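Local coordinates for ORF 37 (Human herpesvirus 8 type M, PDB 3FHD), which processes branched or non-linear viral DNA as a nuclease with endo- and exonuclease activity on single- and double-stranded DNA, and binds magnesium, at residues Tyr90-Phe93 / Ser94-Glu98; Thr211-Ala214 / Thr215-Pro219. All blocks are in the same frame, centred on the assembly; numbering follows the deposited sequence.

Contact 1: Tyr90-Phe93 / Ser94-Glu98; sequences YFLF and SKVGE
L92 and V96 meet one helical turn apart because L92 swings CG opposite its own backbone N (chi1 176°), which carries CD1 to within 3.8 Å of V96 CG1. The two side chains cross at a slant rather than lying alongside each other. V96, for its part, sets CG1 beside its backbone N and CG2 between N and the carbonyl carbon, and this turns CG2 back over the preceding turn to 3.4 Å from L92 O. These are i to i+4 contacts inside the alpha-helix 83-100, in the helical part of the alkaline nuclease that lies away from the magnesium site.

The same spacing recurs at Y90 and S94. With chi1 at 171°, the Y90 side chain runs mostly across the helix, and its ring comes level with S94, whose CB sits over one ring face, 4.4 Å from CZ. The phenol is held at its far end by L119 O, while the rings of F109 and F114 meet it edge-to-face. F91 takes a different first torsion (chi1 -73°), and one face of its ring receives Y90 CD2 over its centre.

Four i to i+4 backbone bonds join the two segments, with a weak fifth from K95 N to L92 O. That from S94 N to Y90 O, at 2.8 Å, is the straightest, whereas L92 O takes V96 N in its carbonyl plane. The K95 chain bends at chi2 and chi3 and leads its ammonium away to the carbonyls of S34 and D36. F93 packs outward against helices 104-113 and 134-147, and its carbonyl oxygen receives G97 N at 2.9 Å.

Contact 2: Thr211-Ala214 / Thr215-Pro219; sequences TLLA and TLLHP
T211 and T215, L212 and L216, and L213 and L217 form three i to i+4 pairs at the C-terminal end of helix 203-217, where the alpha-helix widens into a pi-type turn beside the central sheet of this PD-(D/E)XK nuclease. In each pair the side chains run side by side and point the same way.

Apolar contact is made branch to branch. L212 CD2 touches L216 CD1 at 3.6 Å, and L213 CD2 reaches L217 CD2 at the same distance. L213 also packs on Y265 and I267 of strand 262-269; I267 belongs to the magnesium site, so this leucine backs a strand that carries metal-site residues.

Hydrogen bonding begins as alpha-helical. T211 O accepts T215 N at 2.9 Å and, weakly, T215 OG1, whose chi1 of -58° sets the hydroxyl beside its own backbone N and back towards that carbonyl. At the last turn L213 O serves two donors: L217 N (i to i+4) approaches from above the carbonyl plane, whereas H218 N (i to i+5), at 2.9 Å, comes nearly head-on to the oxygen. L217 N also makes a weak i to i+5 bond to L212 O.

The H218 imidazole is fixed at both nitrogens, NE2 by Y265 OH and ND1 by E221 OE1. Where the chain leaves the helix, P219 has no N-H to offer A214 O and instead directs its CA hydrogen there, with CA 3.6 Å from that oxygen.

Overall arrangement
Contacts 1 and 2 illustrate how one spacing, i to i+4, serves different places in a fold. Their centres lie 36 Å apart and they share no helix: 90-98 lies wholly within helix 83-100, while 211-219 runs off the end of helix 203-217. Contact 1 is buried among other helices, and three aromatic rings, with L92 and V96, pack outward while its backbone bonding stays alpha-helical. Contact 2 is partly buried, with L212 and L213 buried and the other leucines and the threonines partly exposed, and its bonding shifts to pi-type as the helix ends. Of the two, contact 2 adjoins the magnesium site, the side chain of L213 being about 9 Å from the metal.

Contact 1: Tyr90-Phe93 / Ser94-Glu98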
loop_
_atom_site.group_PDB
_atom_site.type_symbol
_atom_site.label_atom_id
_atom_site.label_comp_id
_atom_site.label_asym_id
_atom_site.label_seq_id
_atom_site.Cartn_x
_atom_site.Cartn_y
_atom_site.Cartn_z
ATOM N N TYR A 90 19.173 -4.828 9.658
ATOM C CA TYR A 90 20.614 -4.602 9.646
ATOM C C TYR A 90 21.367 -5.549 8.707
ATOM O O TYR A 90 22.116 -5.095 7.844
ATOM C CB TYR A 90 21.213 -4.640 11.065
ATOM C CG TYR A 90 22.726 -4.632 10.991
ATOM C CD1 TYR A 90 23.422 -3.461 10.626
ATOM C CD2 TYR A 90 23.463 -5.784 11.265
ATOM C CE1 TYR A 90 24.819 -3.454 10.536
ATOM C CE2 TYR A 90 24.881 -5.775 11.189
ATOM C CZ TYR A 90 25.530 -4.619 10.827
ATOM O OH TYR A 90 26.916 -4.609 10.769
ATOM N N PHE A 91 21.185 -6.856 8.875
ATOM C CA PHE A 91 21.852 -7.844 8.005
ATOM C C PHE A 91 21.484 -7.674 6.535
ATOM O O PHE A 91 22.355 -7.821 5.644
ATOM C CB PHE A 91 21.528 -9.277 8.467
ATOM C CG PHE A 91 22.244 -9.667 9.756
ATOM C CD1 PHE A 91 23.604 -9.930 9.748
ATOM C CD2 PHE A 91 21.556 -9.710 10.958
ATOM C CE1 PHE A 91 24.297 -10.259 10.942
ATOM C CE2 PHE A 91 22.208 -10.045 12.150
ATOM C CZ PHE A 91 23.601 -10.321 12.138
ATOM N N LEU A 92 20.198 -7.435 6.277
ATOM C CA LEU A 92 19.712 -7.201 4.917
ATOM C C LEU A 92 20.461 -6.021 4.268
ATOM O O LEU A 92 21.035 -6.143 3.204
ATOM C CB LEU A 92 18.200 -6.893 4.927
ATOM C CG LEU A 92 17.655 -6.535 3.531
ATOM C CD1 LEU A 92 18.017 -7.614 2.463
ATOM C CD2 LEU A 92 16.181 -6.312 3.619
ATOM N N PHE A 93 20.384 -4.857 4.897
ATOM C CA PHE A 93 21.024 -3.672 4.354
ATOM C C PHE A 93 22.556 -3.674 4.401
ATOM O O PHE A 93 23.182 -3.083 3.524
ATOM C CB PHE A 93 20.405 -2.386 4.907
ATOM C CG PHE A 93 19.092 -2.041 4.238
ATOM C CD1 PHE A 93 19.072 -1.167 3.144
ATOM C CD2 PHE A 93 17.899 -2.639 4.652
ATOM C CE1 PHE A 93 17.870 -0.846 2.502
ATOM C CE2 PHE A 93 16.672 -2.341 4.018
ATOM C CZ PHE A 93 16.659 -1.443 2.915
ATOM N N SER A 94 23.159 -4.385 5.344
ATOM C CA SER A 94 24.612 -4.577 5.257
ATOM C C SER A 94 24.953 -5.323 3.954
ATOM O O SER A 94 25.949 -5.001 3.291
ATOM C CB SER A 94 25.177 -5.335 6.467
ATOM O OG SER A 94 26.593 -5.335 6.395
ATOM N N LYS A 95 24.111 -6.276 3.562
ATOM C CA LYS A 95 24.378 -7.102 2.365
ATOM C C LYS A 95 24.040 -6.357 1.052
ATOM O O LYS A 95 24.807 -6.420 0.076
ATOM C CB LYS A 95 23.629 -8.452 2.469
ATOM C CG LYS A 95 23.776 -9.426 1.265
ATOM C CD LYS A 95 25.232 -9.812 0.999
ATOM C CE LYS A 95 25.827 -10.546 2.200
ATOM N NZ LYS A 95 27.153 -11.153 1.879
ATOM N N VAL A 96 22.917 -5.630 1.032
ATOM C CA VAL A 96 22.376 -5.060 -0.224
ATOM C C VAL A 96 22.554 -3.563 -0.450
ATOM O O VAL A 96 22.338 -3.085 -1.579
ATOM C CB VAL A 96 20.850 -5.371 -0.441
ATOM C CG1 VAL A 96 20.560 -6.833 -0.261
ATOM C CG2 VAL A 96 19.966 -4.491 0.453
ATOM N N GLY A 97 22.916 -2.832 0.598
ATOM C CA GLY A 97 22.997 -1.358 0.561
ATOM C C GLY A 97 23.791 -0.794 -0.607
ATOM O O GLY A 97 23.289 0.049 -1.348
ATOM N N GLU A 98 25.015 -1.286 -0.785
ATOM C CA GLU A 98 25.885 -0.876 -1.883
ATOM C C GLU A 98 25.248 -1.154 -3.248
ATOM O O GLU A 98 25.187 -0.269 -4.109
ATOM C CB GLU A 98 27.229 -1.610 -1.784
#

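Contact 2: Thr211-Ala214 / Thr215-Pro219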
loop_
_atom_site.group_PDB
_atom_site.type_symbol
_atom_site.label_atom_id
_atom_site.label_comp_id
_atom_site.label_asym_id
_atom_site.label_seq_id
_atom_site.Cartn_x
_atom_site.Cartn_y
_atom_site.Cartn_z
ATOM N N THR A 211 -0.410 11.079 -11.908
ATOM C CA THR A 211 -0.273 12.362 -12.640
ATOM C C THR A 211 -1.529 13.241 -12.597
ATOM O O THR A 211 -1.424 14.468 -12.439
ATOM C CB THR A 211 0.163 12.161 -14.099
ATOM O OG1 THR A 211 1.316 11.317 -14.121
ATOM C CG2 THR A 211 0.553 13.521 -14.746
ATOM N N LEU A 212 -2.698 12.623 -12.759
ATOM C CA LEU A 212 -3.989 13.314 -12.616
ATOM C C LEU A 212 -4.205 13.936 -11.235
ATOM O O LEU A 212 -4.635 15.099 -11.137
ATOM C CB LEU A 212 -5.151 12.371 -12.942
ATOM C CG LEU A 212 -5.305 11.881 -14.393
ATOM C CD1 LEU A 212 -6.203 10.647 -14.480
ATOM C CD2 LEU A 212 -5.841 13.003 -15.298
ATOM N N LEU A 213 -3.920 13.172 -10.181
ATOM C CA LEU A 213 -4.040 13.658 -8.805
ATOM C C LEU A 213 -3.091 14.832 -8.564
ATOM O O LEU A 213 -3.495 15.899 -8.085
ATOM C CB LEU A 213 -3.767 12.497 -7.803
ATOM C CG LEU A 213 -4.762 11.322 -7.846
ATOM C CD1 LEU A 213 -4.404 10.121 -6.914
ATOM C CD2 LEU A 213 -6.185 11.823 -7.564
ATOM N N ALA A 214 -1.825 14.635 -8.933
ATOM C CA ALA A 214 -0.773 15.632 -8.723
ATOM C C ALA A 214 -1.017 16.944 -9.498
ATOM O O ALA A 214 -0.953 18.053 -8.933
ATOM C CB ALA A 214 0.572 15.015 -9.103
ATOM N N THR A 215 -1.320 16.804 -10.788
ATOM C CA THR A 215 -1.478 17.929 -11.707
ATOM C C THR A 215 -2.855 18.613 -11.665
ATOM O O THR A 215 -2.959 19.855 -11.813
ATOM C CB THR A 215 -1.198 17.453 -13.144
ATOM O OG1 THR A 215 0.127 16.909 -13.190
ATOM C CG2 THR A 215 -1.313 18.607 -14.135
ATOM N N LEU A 216 -3.917 17.834 -11.495
ATOM C CA LEU A 216 -5.264 18.400 -11.622
ATOM C C LEU A 216 -5.989 18.626 -10.315
ATOM O O LEU A 216 -6.808 19.541 -10.221
ATOM C CB LEU A 216 -6.133 17.594 -12.600
ATOM C CG LEU A 216 -5.553 17.288 -13.994
ATOM C CD1 LEU A 216 -6.530 16.451 -14.796
ATOM C CD2 LEU A 216 -5.163 18.554 -14.788
ATOM N N LEU A 217 -5.695 17.815 -9.306
ATOM C CA LEU A 217 -6.339 17.957 -7.989
ATOM C C LEU A 217 -5.474 18.700 -6.987
ATOM O O LEU A 217 -5.992 19.366 -6.109
ATOM C CB LEU A 217 -6.729 16.589 -7.392
ATOM C CG LEU A 217 -8.139 16.046 -7.674
ATOM C CD1 LEU A 217 -8.416 15.951 -9.176
ATOM C CD2 LEU A 217 -8.335 14.662 -7.007
ATOM N N HIS A 218 -4.157 18.563 -7.096
ATOM C CA HIS A 218 -3.275 19.179 -6.105
ATOM C C HIS A 218 -2.145 19.988 -6.764
ATOM O O HIS A 218 -0.971 19.803 -6.447
ATOM C CB HIS A 218 -2.742 18.102 -5.147
ATOM C CG HIS A 218 -3.812 17.399 -4.371
ATOM N ND1 HIS A 218 -4.448 17.971 -3.289
ATOM C CD2 HIS A 218 -4.344 16.158 -4.504
ATOM C CE1 HIS A 218 -5.327 17.118 -2.793
ATOM N NE2 HIS A 218 -5.282 16.008 -3.511
ATOM N N PRO A 219 -2.505 20.905 -7.681
ATOM C CA PRO A 219 -1.464 21.584 -8.453
ATOM C C PRO A 219 -0.666 22.576 -7.595
ATOM O O PRO A 219 0.493 22.846 -7.895
ATOM C CB PRO A 219 -2.258 22.320 -9.537
ATOM C CG PRO A 219 -3.583 22.615 -8.895
ATOM C CD PRO A 219 -3.854 21.381 -8.028
#